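Side-chain contacts in type III restriction-modification enzyme EcoP15I Mod subunit (Escherichia coli, PDB 4ZCF), which methylates the N6 atom of one adenine in the DNA sequence 5'-CAGCAG-3' and, joined with the Res subunit, takes part in DNA restriction: residues 400-405 against 419-424; 425-430 against 445-450. All coordinates share one frame; numbering follows the deposited sequence.

Contact 1. Residues 400-405 against 419-424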
ATOM      1  N   THR A 400      15.743 -18.194  21.214  1.00 51.55           N
ATOM      2  CA  THR A 400      16.797 -19.145  21.574  1.00 51.73           C
ATOM      3  C   THR A 400      16.180 -20.313  22.362  1.00 56.21           C
ATOM      4  O   THR A 400      16.562 -21.463  22.165  1.00 57.86           O
ATOM      5  CB  THR A 400      17.936 -18.454  22.328  1.00 62.99           C
ATOM      6  OG1 THR A 400      17.426 -17.862  23.527  1.00 70.16           O
ATOM      7  CG2 THR A 400      18.667 -17.422  21.479  1.00 58.11           C
ATOM      8  N   ASN A 401      15.190 -20.020  23.204  1.00 51.51           N
ATOM      9  CA  ASN A 401      14.476 -21.008  24.009  1.00 51.28           C
ATOM     10  C   ASN A 401      13.645 -21.957  23.114  1.00 53.75           C
ATOM     11  O   ASN A 401      13.647 -23.170  23.320  1.00 52.83           O
ATOM     12  CB  ASN A 401      13.579 -20.282  25.015  1.00 53.57           C
ATOM     13  CG  ASN A 401      13.237 -21.100  26.230  1.00 86.19           C
ATOM     14  OD1 ASN A 401      13.889 -20.985  27.280  1.00 87.85           O
ATOM     15  ND2 ASN A 401      12.182 -21.917  26.123  1.00 71.82           N
ATOM     16  N   GLU A 402      12.949 -21.381  22.118  1.00 49.64           N
ATOM     17  CA  GLU A 402      12.113 -22.062  21.126  1.00 48.63           C
ATOM     18  C   GLU A 402      12.930 -23.049  20.290  1.00 52.08           C
ATOM     19  O   GLU A 402      12.472 -24.171  20.016  1.00 50.64           O
ATOM     20  CB  GLU A 402      11.480 -21.025  20.192  1.00 49.29           C
ATOM     21  CG  GLU A 402      10.319 -20.279  20.812  1.00 53.50           C
ATOM     22  CD  GLU A 402       9.953 -18.982  20.124  1.00 63.28           C
ATOM     23  OE1 GLU A 402      10.420 -18.746  18.985  1.00 49.86           O
ATOM     24  OE2 GLU A 402       9.172 -18.207  20.721  1.00 47.13           O
ATOM     25  N   LEU A 403      14.144 -22.609  19.906  1.00 48.30           N
ATOM     26  CA  LEU A 403      15.091 -23.358  19.100  1.00 48.65           C
ATOM     27  C   LEU A 403      15.911 -24.388  19.861  1.00 53.88           C
ATOM     28  O   LEU A 403      16.335 -25.378  19.256  1.00 53.77           O
ATOM     29  CB  LEU A 403      15.948 -22.423  18.233  1.00 48.72           C
ATOM     30  CG  LEU A 403      15.228 -21.866  16.993  1.00 53.22           C
ATOM     31  CD1 LEU A 403      15.961 -20.661  16.438  1.00 54.23           C
ATOM     32  CD2 LEU A 403      15.079 -22.930  15.902  1.00 53.86           C
ATOM     33  N   LYS A 404      16.100 -24.196  21.189  1.00 51.05           N
ATOM     34  CA  LYS A 404      16.788 -25.191  22.023  1.00 50.63           C
ATOM     35  C   LYS A 404      15.803 -26.342  22.310  1.00 52.51           C
ATOM     36  O   LYS A 404      16.216 -27.466  22.554  1.00 54.28           O
ATOM     37  CB  LYS A 404      17.354 -24.574  23.324  1.00 53.11           C
ATOM     38  CG  LYS A 404      18.423 -25.439  24.021  1.00 56.80           C
ATOM     39  CD  LYS A 404      19.811 -25.299  23.380  1.00 69.30           C
ATOM     40  CE  LYS A 404      20.648 -26.560  23.460  1.00 87.37           C
ATOM     41  NZ  LYS A 404      21.107 -26.869  24.841  1.00 99.79           N
ATOM     42  N   GLU A 405      14.507 -26.055  22.230  1.00 45.77           N
ATOM     43  CA  GLU A 405      13.413 -26.997  22.393  1.00 44.94           C
ATOM     44  C   GLU A 405      13.195 -27.789  21.076  1.00 50.48           C
ATOM     45  O   GLU A 405      12.627 -28.892  21.105  1.00 50.56           O
ATOM     46  CB  GLU A 405      12.154 -26.200  22.747  1.00 46.10           C
ATOM     47  CG  GLU A 405      10.968 -27.016  23.225  1.00 58.05           C
ATOM     48  CD  GLU A 405       9.925 -26.183  23.941  1.00 82.47           C
ATOM     49  OE1 GLU A 405      10.309 -25.347  24.795  1.00 69.05           O
ATOM     50  OE2 GLU A 405       8.721 -26.373  23.652  1.00 79.01           O
ATOM     51  N   THR A 419      11.027 -14.806  17.112  1.00 39.64           N
ATOM     52  CA  THR A 419      10.178 -15.605  17.967  1.00 38.37           C
ATOM     53  C   THR A 419       8.820 -15.834  17.277  1.00 44.48           C
ATOM     54  O   THR A 419       8.337 -14.983  16.537  1.00 46.52           O
ATOM     55  CB  THR A 419      10.102 -15.081  19.399  1.00 38.69           C
ATOM     56  OG1 THR A 419       9.008 -15.740  20.040  1.00 35.05           O
ATOM     57  CG2 THR A 419       9.910 -13.567  19.487  1.00 36.81           C
ATOM     58  N   ILE A 420       8.238 -17.000  17.500  1.00 40.98           N
ATOM     59  CA  ILE A 420       6.935 -17.430  16.993  1.00 40.45           C
ATOM     60  C   ILE A 420       5.790 -16.636  17.657  1.00 43.28           C
ATOM     61  O   ILE A 420       4.725 -16.515  17.069  1.00 43.51           O
ATOM     62  CB  ILE A 420       6.777 -18.994  17.112  1.00 44.06           C
ATOM     63  CG1 ILE A 420       6.712 -19.458  18.606  1.00 46.54           C
ATOM     64  CG2 ILE A 420       7.902 -19.727  16.339  1.00 41.91           C
ATOM     65  CD1 ILE A 420       6.658 -20.996  18.898  1.00 61.29           C
ATOM     66  N   LYS A 421       6.032 -16.044  18.850  1.00 40.68           N
ATOM     67  CA  LYS A 421       5.058 -15.235  19.609  1.00 39.83           C
ATOM     68  C   LYS A 421       4.725 -13.845  18.980  1.00 44.56           C
ATOM     69  O   LYS A 421       3.692 -13.237  19.308  1.00 44.13           O
ATOM     70  CB  LYS A 421       5.486 -15.092  21.080  1.00 40.84           C
ATOM     71  CG  LYS A 421       5.663 -16.410  21.845  1.00 45.83           C
ATOM     72  CD  LYS A 421       4.357 -17.110  22.186  1.00 55.16           C
ATOM     73  CE  LYS A 421       4.541 -18.216  23.209  1.00 71.09           C
ATOM     74  NZ  LYS A 421       5.144 -19.457  22.639  1.00 81.53           N
ATOM     75  N   LEU A 422       5.570 -13.383  18.048  1.00 41.12           N
ATOM     76  CA  LEU A 422       5.398 -12.110  17.357  1.00 41.43           C
ATOM     77  C   LEU A 422       4.446 -12.197  16.149  1.00 45.86           C
ATOM     78  O   LEU A 422       3.517 -11.387  16.035  1.00 45.67           O
ATOM     79  CB  LEU A 422       6.783 -11.542  16.922  1.00 41.32           C
ATOM     80  CG  LEU A 422       6.755 -10.278  16.049  1.00 44.53           C
ATOM     81  CD1 LEU A 422       6.433  -9.036  16.888  1.00 44.34           C
ATOM     82  CD2 LEU A 422       8.020 -10.132  15.272  1.00 43.06           C
ATOM     83  N   VAL A 423       4.728 -13.135  15.222  1.00 41.85           N
ATOM     84  CA  VAL A 423       3.975 -13.313  13.972  1.00 41.07           C
ATOM     85  C   VAL A 423       2.618 -13.945  14.185  1.00 42.00           C
ATOM     86  O   VAL A 423       1.742 -13.802  13.342  1.00 42.04           O
ATOM     87  CB  VAL A 423       4.800 -14.126  12.969  1.00 42.10           C
ATOM     88  N   GLU A 424       2.447 -14.648  15.304  1.00 37.96           N
ATOM     89  CA  GLU A 424       1.206 -15.303  15.721  1.00 37.66           C
ATOM     90  C   GLU A 424       0.046 -14.292  15.827  1.00 43.59           C
ATOM     91  O   GLU A 424      -1.048 -14.540  15.315  1.00 44.48           O
ATOM     92  CB  GLU A 424       1.485 -16.066  17.028  1.00 38.89           C
ATOM     93  CG  GLU A 424       0.348 -16.199  18.016  1.00 52.21           C
ATOM     94  CD  GLU A 424       0.855 -16.253  19.441  1.00 72.36           C
ATOM     95  OE1 GLU A 424       1.127 -17.372  19.927  1.00 59.20           O
ATOM     96  OE2 GLU A 424       1.047 -15.176  20.049  1.00 80.25           O
TER
HETATM   97  O   HOH W   1       8.297 -18.764  23.115  1.00 37.98           O

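Contact 2. Residues 425-430 against 445-450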
ATOM      1  N   ASP A 425       0.308 -13.129  16.424  1.00 40.90           N
ATOM      2  CA  ASP A 425      -0.700 -12.101  16.577  1.00 40.68           C
ATOM      3  C   ASP A 425      -1.014 -11.375  15.271  1.00 44.94           C
ATOM      4  O   ASP A 425      -2.199 -11.181  14.975  1.00 47.08           O
ATOM      5  CB  ASP A 425      -0.356 -11.179  17.761  1.00 42.92           C
ATOM      6  CG  ASP A 425      -0.548 -11.841  19.131  1.00 56.41           C
ATOM      7  OD1 ASP A 425      -1.570 -12.540  19.325  1.00 57.18           O
ATOM      8  OD2 ASP A 425       0.312 -11.648  20.008  1.00 66.76           O
ATOM      9  N   LEU A 426       0.029 -11.054  14.447  1.00 38.84           N
ATOM     10  CA  LEU A 426      -0.115 -10.408  13.137  1.00 37.36           C
ATOM     11  C   LEU A 426      -0.890 -11.293  12.178  1.00 39.23           C
ATOM     12  O   LEU A 426      -1.731 -10.781  11.439  1.00 39.93           O
ATOM     13  CB  LEU A 426       1.229 -10.032  12.490  1.00 37.95           C
ATOM     14  CG  LEU A 426       2.390  -9.522  13.337  1.00 42.56           C
ATOM     15  CD1 LEU A 426       3.604  -9.265  12.451  1.00 42.19           C
ATOM     16  CD2 LEU A 426       2.012  -8.281  14.136  1.00 43.72           C
ATOM     17  N   ILE A 427      -0.618 -12.615  12.176  1.00 35.38           N
ATOM     18  CA  ILE A 427      -1.376 -13.573  11.352  1.00 35.58           C
ATOM     19  C   ILE A 427      -2.847 -13.600  11.816  1.00 41.18           C
ATOM     20  O   ILE A 427      -3.751 -13.481  10.983  1.00 42.09           O
ATOM     21  CB  ILE A 427      -0.731 -14.979  11.268  1.00 38.15           C
ATOM     22  CG1 ILE A 427       0.652 -14.906  10.572  1.00 37.22           C
ATOM     23  CG2 ILE A 427      -1.672 -15.959  10.542  1.00 39.63           C
ATOM     24  CD1 ILE A 427       1.484 -16.184  10.587  1.00 39.92           C
ATOM     25  N   SER A 428      -3.081 -13.665  13.136  1.00 37.80           N
ATOM     26  CA  SER A 428      -4.445 -13.634  13.689  1.00 37.54           C
ATOM     27  C   SER A 428      -5.214 -12.365  13.293  1.00 40.64           C
ATOM     28  O   SER A 428      -6.395 -12.478  12.976  1.00 39.65           O
ATOM     29  CB  SER A 428      -4.437 -13.794  15.208  1.00 39.17           C
ATOM     30  OG  SER A 428      -3.839 -15.012  15.618  1.00 45.42           O
ATOM     31  N   PHE A 429      -4.562 -11.161  13.335  1.00 36.28           N
ATOM     32  CA  PHE A 429      -5.220  -9.883  12.969  1.00 34.15           C
ATOM     33  C   PHE A 429      -5.508  -9.787  11.473  1.00 38.78           C
ATOM     34  O   PHE A 429      -6.682  -9.615  11.103  1.00 38.54           O
ATOM     35  CB  PHE A 429      -4.413  -8.646  13.427  1.00 34.31           C
ATOM     36  CG  PHE A 429      -4.523  -8.341  14.899  1.00 34.06           C
ATOM     37  CD1 PHE A 429      -5.742  -7.989  15.464  1.00 35.15           C
ATOM     38  CD2 PHE A 429      -3.415  -8.444  15.730  1.00 35.72           C
ATOM     39  CE1 PHE A 429      -5.854  -7.753  16.832  1.00 36.45           C
ATOM     40  CE2 PHE A 429      -3.529  -8.241  17.111  1.00 37.80           C
ATOM     41  CZ  PHE A 429      -4.743  -7.872  17.651  1.00 35.68           C
ATOM     42  N   ALA A 430      -4.440  -9.886  10.617  1.00 34.19           N
ATOM     43  CA  ALA A 430      -4.579  -9.744   9.162  1.00 34.64           C
ATOM     44  C   ALA A 430      -5.535 -10.752   8.559  1.00 41.26           C
ATOM     45  O   ALA A 430      -6.498 -10.361   7.891  1.00 41.36           O
ATOM     46  CB  ALA A 430      -3.220  -9.781   8.471  1.00 35.13           C
ATOM     47  N   GLY A 445      12.366 -20.878   9.717  1.00 38.62           N
ATOM     48  CA  GLY A 445      11.056 -21.493   9.524  1.00 37.28           C
ATOM     49  C   GLY A 445       9.979 -21.028  10.494  1.00 41.71           C
ATOM     50  O   GLY A 445       8.913 -21.647  10.603  1.00 41.44           O
ATOM     51  N   THR A 446      10.240 -19.919  11.197  1.00 39.01           N
ATOM     52  CA  THR A 446       9.353 -19.297  12.198  1.00 38.52           C
ATOM     53  C   THR A 446       7.895 -19.117  11.775  1.00 41.58           C
ATOM     54  O   THR A 446       7.000 -19.418  12.575  1.00 42.99           O
ATOM     55  CB  THR A 446       9.942 -17.970  12.645  1.00 43.04           C
ATOM     56  OG1 THR A 446      11.333 -18.144  12.924  1.00 39.46           O
ATOM     57  CG2 THR A 446       9.188 -17.354  13.806  1.00 40.54           C
ATOM     58  N   THR A 447       7.657 -18.572  10.560  1.00 34.92           N
ATOM     59  CA  THR A 447       6.292 -18.300  10.078  1.00 33.99           C
ATOM     60  C   THR A 447       5.506 -19.585   9.885  1.00 37.44           C
ATOM     61  O   THR A 447       4.342 -19.659  10.239  1.00 37.78           O
ATOM     62  CB  THR A 447       6.324 -17.382   8.826  1.00 34.44           C
ATOM     63  OG1 THR A 447       7.139 -16.259   9.105  1.00 33.61           O
ATOM     64  CG2 THR A 447       4.970 -16.872   8.448  1.00 27.96           C
ATOM     65  N   ALA A 448       6.157 -20.590   9.312  1.00 35.49           N
ATOM     66  CA  ALA A 448       5.613 -21.912   9.043  1.00 35.21           C
ATOM     67  C   ALA A 448       5.234 -22.569  10.366  1.00 39.80           C
ATOM     68  O   ALA A 448       4.112 -23.027  10.504  1.00 40.89           O
ATOM     69  CB  ALA A 448       6.647 -22.736   8.295  1.00 35.75           C
ATOM     70  N   HIS A 449       6.133 -22.499  11.366  1.00 37.02           N
ATOM     71  CA  HIS A 449       5.932 -23.026  12.712  1.00 37.01           C
ATOM     72  C   HIS A 449       4.696 -22.372  13.340  1.00 44.34           C
ATOM     73  O   HIS A 449       3.805 -23.075  13.819  1.00 46.33           O
ATOM     74  CB  HIS A 449       7.198 -22.811  13.564  1.00 36.55           C
ATOM     75  CG  HIS A 449       7.202 -23.529  14.886  1.00 39.48           C
ATOM     76  ND1 HIS A 449       8.381 -23.712  15.604  1.00 40.82           N
ATOM     77  CD2 HIS A 449       6.176 -24.064  15.597  1.00 40.31           C
ATOM     78  CE1 HIS A 449       8.034 -24.331  16.719  1.00 39.56           C
ATOM     79  NE2 HIS A 449       6.722 -24.581  16.752  1.00 39.92           N
ATOM     80  N   THR A 450       4.623 -21.036  13.280  1.00 39.82           N
ATOM     81  CA  THR A 450       3.514 -20.224  13.765  1.00 39.29           C
ATOM     82  C   THR A 450       2.184 -20.691  13.158  1.00 44.47           C
ATOM     83  O   THR A 450       1.182 -20.686  13.857  1.00 47.33           O
ATOM     84  CB  THR A 450       3.833 -18.744  13.481  1.00 45.90           C
ATOM     85  OG1 THR A 450       5.002 -18.352  14.219  1.00 42.01           O
ATOM     86  CG2 THR A 450       2.678 -17.822  13.794  1.00 41.75           C
TER

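Contact 1. Residues 400-405 against 419-424
Glu402 OE2 accepts two hydrogen bonds: Thr419 OG1 donates to it over 2.6 Å, and a water that also receives Lys421 NZ supplies the other. Its twin, OE1, takes the backbone N-H of Ile420 at 3.2 Å with an N-H...O angle of 160°. Thr419 OG1 and Ile420 N both come from the syn side, the amide rather farther from the carboxylate plane, so the two oxygens form a fork that fixes the rotation of the group. An extended chain beyond CG carries it across from helix 399-404 to the start of helix 420-430. There Thr419 is the N-cap. With OG1 turned opposite its backbone N (chi1 166°), the hydroxyl can give its proton to Glu402 while accepting from Lys421 N at 3.2 Å. The first two amides of the helix thus have side-chain acceptors, one from the cap and one from the neighbouring helix, and the negative carboxylate is probably stabilised by the helix N-terminus. Ile420 lies alongside in the reverse direction, CG1 placed 3.6 Å from Glu402 CD and covering one flank. Lys421 NZ stays 4.6 Å from Glu402 OE2, so the opposite charges meet through the water and not directly. Trp226 of strand 220-227 packs on Thr419, and Tyr329 of the second subunit on Lys421.

Contact 2. Residues 425-430 against 445-450
Helices 420-430 and 446-455, which precede and follow strand 434-439 in the Rossmann-like methyltransferase domain, pack side by side on the sheet, where Ile427 of the first meets Thr447 and Thr450 of the second. The second helix follows the glycine-rich turn that, in related N6-adenine methyltransferases, belongs to the S-adenosylmethionine site; Gly445 occupies its N-cap with a positive phi of 102°. The contact is made by methyl groups. Ile427 CD1, at the end of the longer branch, comes within 3.8 Å of Thr450 CG2 and 4.1 Å of Thr447 CG2. Thr447 CG2 and Thr450 CG2 lie 5.9 Å apart, about one helical turn along the same face, and CD1 bridges them. Both threonines place CG2 opposite the backbone N, which presents carbon to the isoleucine and directs each hydroxyl elsewhere. Thr447 OG1 bonds to Asp439 OD2 at the end of the strand. Met119 and Tyr121 of strand 117-122 pack against Ile427 and Thr447, respectively, and help bury the contact. A serine in place of Thr450 would probably open a gap beside Ile427 CD1, since the missing methyl is its nearer partner here. Thr450 OG1 turns back along its own helix to Thr446 O, 2.8 Å away, meeting it 34° from the carbonyl plane, while Thr450 N reaches that oxygen from the opposite face at 3.0 Å.

Overall arrangement
Contact 1 closes before contact 2 opens along the chain, and helix 420-430 serves both: its first residues meet helix 399-404, while helix 446-455 runs against it from Ile420 to Ile427, which carries contact 2. The centres are 11 Å apart, and the two contacts touch, with Glu424 CA 3.5 Å from Thr450 CG2 and Ile420 packed on Thr446. Strand 434-439, which links helices 420-430 and 446-455, lies within the large mixed sheet of the methyltransferase domain, between strands 461-468 and 117-122. Polar contact 1 is partly buried beside the second subunit, whereas apolar contact 2 is buried against the sheet. Together they tie one helix both to the dimer-facing region and to the core.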